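Long-range contact in packaging protein UL32 (Human herpesvirus 8 type M, PDB 6XF9), which probably directs newly made capsids to nuclear replication compartments, and assembles into a zinc-binding pentameric ring required for packaging of viral DNA: residues 296-310 against 373-386. Sequence-based numbering, arbitrary orientation.
Sequences CLLCECLAAHPEAPK and CALNAKVVSEDVLF. With ZN (zinc ion), chain P.
Cys-299 and Cys-373 turn their thiolates to one zinc ion through matching torsions, each SG lying beside its own backbone N (chi1 -77° in Cys-299), whereas Cys-296 swings SG anti to its N. SG of Cys-296, Cys-299 and Cys-373 each lie 2.3 Å from the zinc ion, and ND1 of His-366 completes the site. Cys-299 SG also accepts a nearly straight hydrogen bond from Asn-376 ND2 at 3.4 Å (175° at the hydrogen), with the sulfur in the amide plane. Asn-376 OD1 is held in turn by the backbone N of His-87, so both ends of the amide are fixed; the N-H would be expected to draw charge from the thiolate. Cys-296 SG additionally N-caps helix 297-304 by accepting from Cys-299 N. This is a three-cysteine, one-histidine zinc site in which the CxxC pair opens one helix and Cys-373 comes from another; short axes of 297-304 and 373-379 run nearly parallel, 13° apart at 10.2 Å. Farther along, Leu-302 CD1 lies against the backbone of Ala-377, 3.9 Å from Ala-377 N. Beyond the helix end, Pro-306 CG sits over one face of the Phe-386 ring, 4.0 Å from its centroid, a CH-pi contact. From the last turn of helix 297-304, Ala-303 O, which accepts from Trp-5 NE1, meets the ring edge at Phe-386 CE2 (3.4 Å). The bent side chain of Glu-382 passes Pro-309 in the opposite direction, bringing Glu-382 OE2 to 3.6 Å from Pro-309 CB.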
loop_
_atom_site.group_PDB
_atom_site.type_symbol
_atom_site.label_atom_id
_atom_site.label_comp_id
_atom_site.label_asym_id
_atom_site.label_seq_id
_atom_site.Cartn_x
_atom_site.Cartn_y
_atom_site.Cartn_z
ATOM N N CYS D 296 -35.134 -8.874 16.224
ATOM C CA CYS D 296 -35.106 -10.301 16.489
ATOM C C CYS D 296 -36.145 -10.666 17.533
ATOM O O CYS D 296 -36.183 -10.068 18.616
ATOM C CB CYS D 296 -33.727 -10.712 16.958
ATOM S SG CYS D 296 -33.671 -12.412 17.513
ATOM N N LEU D 297 -37.011 -11.629 17.205
ATOM C CA LEU D 297 -38.090 -11.958 18.135
ATOM C C LEU D 297 -37.594 -12.777 19.304
ATOM O O LEU D 297 -38.113 -12.632 20.412
ATOM C CB LEU D 297 -39.196 -12.738 17.439
ATOM C CG LEU D 297 -40.302 -11.908 16.826
ATOM C CD1 LEU D 297 -41.127 -12.816 15.923
ATOM C CD2 LEU D 297 -41.137 -11.336 17.941
ATOM N N LEU D 298 -36.584 -13.624 19.085
ATOM C CA LEU D 298 -36.054 -14.434 20.169
ATOM C C LEU D 298 -35.306 -13.596 21.191
ATOM O O LEU D 298 -35.176 -14.007 22.350
ATOM C CB LEU D 298 -35.159 -15.537 19.608
ATOM C CG LEU D 298 -35.825 -16.372 18.514
ATOM C CD1 LEU D 298 -34.863 -17.363 17.918
ATOM C CD2 LEU D 298 -36.986 -17.100 19.130
ATOM N N CYS D 299 -34.756 -12.453 20.789
ATOM C CA CYS D 299 -34.178 -11.550 21.779
ATOM C C CYS D 299 -35.259 -10.875 22.605
ATOM O O CYS D 299 -35.033 -10.574 23.780
ATOM C CB CYS D 299 -33.294 -10.493 21.109
ATOM S SG CYS D 299 -31.647 -11.082 20.576
ATOM N N GLU D 300 -36.413 -10.573 22.005
ATOM C CA GLU D 300 -37.537 -10.096 22.803
ATOM C C GLU D 300 -37.905 -11.142 23.846
ATOM O O GLU D 300 -38.072 -10.824 25.026
ATOM C CB GLU D 300 -38.740 -9.799 21.905
ATOM C CG GLU D 300 -38.440 -8.856 20.754
ATOM C CD GLU D 300 -37.915 -7.518 21.196
ATOM O OE1 GLU D 300 -38.399 -7.020 22.220
ATOM O OE2 GLU D 300 -36.986 -6.979 20.545
ATOM N N CYS D 301 -37.952 -12.412 23.440
ATOM C CA CYS D 301 -38.306 -13.472 24.372
ATOM C C CYS D 301 -37.324 -13.555 25.520
ATOM O O CYS D 301 -37.706 -13.903 26.641
ATOM C CB CYS D 301 -38.378 -14.809 23.647
ATOM S SG CYS D 301 -39.772 -14.853 22.517
ATOM N N LEU D 302 -36.043 -13.313 25.251
ATOM C CA LEU D 302 -35.057 -13.354 26.325
ATOM C C LEU D 302 -35.422 -12.392 27.443
ATOM O O LEU D 302 -35.213 -12.696 28.620
ATOM C CB LEU D 302 -33.661 -13.048 25.788
ATOM C CG LEU D 302 -33.051 -14.128 24.889
ATOM C CD1 LEU D 302 -31.641 -13.742 24.543
ATOM C CD2 LEU D 302 -33.041 -15.477 25.576
ATOM N N ALA D 303 -35.975 -11.237 27.103
ATOM C CA ALA D 303 -36.344 -10.247 28.104
ATOM C C ALA D 303 -37.806 -10.310 28.518
ATOM O O ALA D 303 -38.168 -9.755 29.561
ATOM C CB ALA D 303 -36.062 -8.838 27.579
ATOM N N ALA D 304 -38.651 -10.977 27.742
ATOM C CA ALA D 304 -40.084 -10.914 27.950
ATOM C C ALA D 304 -40.655 -12.164 28.604
ATOM O O ALA D 304 -41.808 -12.132 29.050
ATOM C CB ALA D 304 -40.787 -10.696 26.607
ATOM N N HIS D 305 -39.876 -13.240 28.720
ATOM C CA HIS D 305 -40.438 -14.492 29.155
ATOM C C HIS D 305 -39.462 -15.286 30.008
ATOM O O HIS D 305 -38.279 -15.410 29.650
ATOM C CB HIS D 305 -40.854 -15.334 27.957
ATOM C CG HIS D 305 -41.753 -16.475 28.312
ATOM N ND1 HIS D 305 -41.329 -17.558 29.054
ATOM C CD2 HIS D 305 -43.052 -16.708 28.012
ATOM C CE1 HIS D 305 -42.331 -18.407 29.198
ATOM N NE2 HIS D 305 -43.384 -17.918 28.569
ATOM N N PRO D 306 -39.954 -15.904 31.091
ATOM C CA PRO D 306 -39.037 -16.443 32.111
ATOM C C PRO D 306 -38.240 -17.652 31.681
ATOM O O PRO D 306 -37.208 -17.924 32.297
ATOM C CB PRO D 306 -39.974 -16.797 33.276
ATOM C CG PRO D 306 -41.181 -15.919 33.073
ATOM C CD PRO D 306 -41.345 -15.844 31.580
ATOM N N GLU D 307 -38.705 -18.444 30.723
ATOM C CA GLU D 307 -37.964 -19.644 30.347
ATOM C C GLU D 307 -37.323 -19.561 28.967
ATOM O O GLU D 307 -36.795 -20.569 28.488
ATOM C CB GLU D 307 -38.863 -20.871 30.481
ATOM C CG GLU D 307 -40.283 -20.573 30.132
ATOM C CD GLU D 307 -41.260 -21.681 30.511
ATOM O OE1 GLU D 307 -40.824 -22.839 30.696
ATOM O OE2 GLU D 307 -42.474 -21.374 30.632
ATOM N N ALA D 308 -37.304 -18.376 28.334
ATOM C CA ALA D 308 -36.656 -18.274 27.026
ATOM C C ALA D 308 -35.147 -18.475 27.132
ATOM O O ALA D 308 -34.603 -19.287 26.359
ATOM C CB ALA D 308 -37.005 -16.936 26.361
ATOM N N PRO D 309 -34.420 -17.825 28.061
ATOM C CA PRO D 309 -32.965 -18.058 28.134
ATOM C C PRO D 309 -32.570 -19.519 28.204
ATOM O O PRO D 309 -31.721 -19.984 27.426
ATOM C CB PRO D 309 -32.574 -17.289 29.399
ATOM C CG PRO D 309 -33.491 -16.139 29.412
ATOM C CD PRO D 309 -34.812 -16.680 28.915
ATOM N N LYS D 310 -33.165 -20.267 29.124
ATOM C CA LYS D 310 -32.766 -21.654 29.254
ATOM C C LYS D 310 -33.320 -22.498 28.115
ATOM O O LYS D 310 -32.668 -23.463 27.693
ATOM C CB LYS D 310 -33.237 -22.195 30.595
ATOM C CG LYS D 310 -32.325 -23.250 31.162
ATOM C CD LYS D 310 -33.063 -24.189 32.110
ATOM C CE LYS D 310 -32.562 -25.633 31.955
ATOM N NZ LYS D 310 -31.191 -25.847 32.538
ATOM N N CYS D 373 -27.269 -10.781 19.154
ATOM C CA CYS D 373 -28.020 -11.855 19.795
ATOM C C CYS D 373 -27.153 -12.610 20.790
ATOM O O CYS D 373 -27.642 -13.078 21.828
ATOM C CB CYS D 373 -28.590 -12.802 18.739
ATOM S SG CYS D 373 -29.748 -11.976 17.583
ATOM N N ALA D 374 -25.878 -12.817 20.447
ATOM C CA ALA D 374 -24.949 -13.518 21.333
ATOM C C ALA D 374 -24.675 -12.723 22.603
ATOM O O ALA D 374 -24.534 -13.300 23.689
ATOM C CB ALA D 374 -23.644 -13.802 20.589
ATOM N N LEU D 375 -24.499 -11.409 22.476
ATOM C CA LEU D 375 -24.280 -10.573 23.652
ATOM C C LEU D 375 -25.500 -10.626 24.559
ATOM O O LEU D 375 -25.385 -10.853 25.770
ATOM C CB LEU D 375 -23.991 -9.145 23.201
ATOM C CG LEU D 375 -23.503 -8.125 24.217
ATOM C CD1 LEU D 375 -22.134 -8.508 24.678
ATOM C CD2 LEU D 375 -23.460 -6.753 23.587
ATOM N N ASN D 376 -26.692 -10.513 23.959
ATOM C CA ASN D 376 -27.956 -10.538 24.694
ATOM C C ASN D 376 -28.140 -11.842 25.464
ATOM O O ASN D 376 -28.568 -11.828 26.619
ATOM C CB ASN D 376 -29.103 -10.338 23.717
ATOM C CG ASN D 376 -29.357 -8.908 23.412
ATOM O OD1 ASN D 376 -28.829 -8.018 24.069
ATOM N ND2 ASN D 376 -30.197 -8.661 22.421
ATOM N N ALA D 377 -27.838 -12.984 24.846
ATOM C CA ALA D 377 -27.910 -14.235 25.595
ATOM C C ALA D 377 -26.896 -14.280 26.739
ATOM O O ALA D 377 -27.161 -14.917 27.766
ATOM C CB ALA D 377 -27.714 -15.428 24.663
ATOM N N LYS D 378 -25.726 -13.637 26.587
ATOM C CA LYS D 378 -24.700 -13.721 27.629
ATOM C C LYS D 378 -24.995 -12.825 28.812
ATOM O O LYS D 378 -24.580 -13.132 29.926
ATOM C CB LYS D 378 -23.317 -13.348 27.084
ATOM C CG LYS D 378 -22.617 -14.400 26.246
ATOM C CD LYS D 378 -22.253 -15.556 27.158
ATOM C CE LYS D 378 -21.234 -16.492 26.542
ATOM N NZ LYS D 378 -20.819 -17.571 27.517
ATOM N N VAL D 379 -25.719 -11.741 28.599
ATOM C CA VAL D 379 -25.924 -10.734 29.630
ATOM C C VAL D 379 -27.139 -11.036 30.504
ATOM O O VAL D 379 -27.157 -10.665 31.680
ATOM C CB VAL D 379 -26.058 -9.367 28.932
ATOM C CG1 VAL D 379 -26.391 -8.292 29.906
ATOM C CG2 VAL D 379 -24.776 -9.012 28.184
ATOM N N VAL D 380 -28.141 -11.734 29.960
ATOM C CA VAL D 380 -29.442 -11.891 30.604
ATOM C C VAL D 380 -29.380 -12.855 31.785
ATOM O O VAL D 380 -28.682 -13.880 31.748
ATOM C CB VAL D 380 -30.451 -12.379 29.554
ATOM C CG1 VAL D 380 -30.046 -13.764 29.066
ATOM C CG2 VAL D 380 -31.849 -12.363 30.104
ATOM N N SER D 381 -30.141 -12.539 32.838
ATOM C CA SER D 381 -30.413 -13.451 33.953
ATOM C C SER D 381 -31.924 -13.534 34.137
ATOM O O SER D 381 -32.543 -12.565 34.594
ATOM C CB SER D 381 -29.747 -12.983 35.234
ATOM O OG SER D 381 -30.281 -13.696 36.335
ATOM N N GLU D 382 -32.525 -14.658 33.717
ATOM C CA GLU D 382 -33.969 -14.850 33.866
ATOM C C GLU D 382 -34.398 -14.878 35.325
ATOM O O GLU D 382 -35.573 -14.628 35.620
ATOM C CB GLU D 382 -34.430 -16.135 33.169
ATOM C CG GLU D 382 -33.821 -17.438 33.669
ATOM C CD GLU D 382 -32.403 -17.664 33.206
ATOM O OE1 GLU D 382 -31.959 -18.839 33.233
ATOM O OE2 GLU D 382 -31.732 -16.680 32.797
ATOM N N ASP D 383 -33.482 -15.226 36.232
ATOM C CA ASP D 383 -33.793 -15.218 37.654
ATOM C C ASP D 383 -34.003 -13.796 38.162
ATOM O O ASP D 383 -35.021 -13.506 38.791
ATOM C CB ASP D 383 -32.675 -15.906 38.421
ATOM C CG ASP D 383 -32.433 -17.318 37.934
ATOM O OD1 ASP D 383 -33.422 -18.039 37.676
ATOM O OD2 ASP D 383 -31.257 -17.711 37.789
ATOM N N VAL D 384 -33.042 -12.895 37.920
ATOM C CA VAL D 384 -33.212 -11.497 38.322
ATOM C C VAL D 384 -34.497 -10.942 37.747
ATOM O O VAL D 384 -35.284 -10.284 38.436
ATOM C CB VAL D 384 -32.009 -10.642 37.884
ATOM C CG1 VAL D 384 -32.276 -9.201 38.194
ATOM C CG2 VAL D 384 -30.751 -11.090 38.582
ATOM N N LEU D 385 -34.729 -11.188 36.466
ATOM C CA LEU D 385 -35.802 -10.479 35.796
ATOM C C LEU D 385 -37.166 -10.982 36.241
ATOM O O LEU D 385 -38.120 -10.198 36.318
ATOM C CB LEU D 385 -35.654 -10.611 34.286
ATOM C CG LEU D 385 -34.487 -9.876 33.631
ATOM C CD1 LEU D 385 -34.748 -9.822 32.116
ATOM C CD2 LEU D 385 -34.266 -8.474 34.228
ATOM N N PHE D 386 -37.295 -12.288 36.499
ATOM C CA PHE D 386 -38.622 -12.884 36.557
ATOM C C PHE D 386 -38.961 -13.651 37.820
ATOM O O PHE D 386 -40.138 -13.954 38.017
ATOM C CB PHE D 386 -38.855 -13.790 35.333
ATOM C CG PHE D 386 -39.308 -13.016 34.131
ATOM C CD1 PHE D 386 -40.575 -12.457 34.096
ATOM C CD2 PHE D 386 -38.446 -12.768 33.086
ATOM C CE1 PHE D 386 -40.990 -11.701 33.024
ATOM C CE2 PHE D 386 -38.852 -12.022 32.004
ATOM C CZ PHE D 386 -40.126 -11.489 31.973
HETATM ZN ZN ZN P . -31.685 -12.477 18.714
#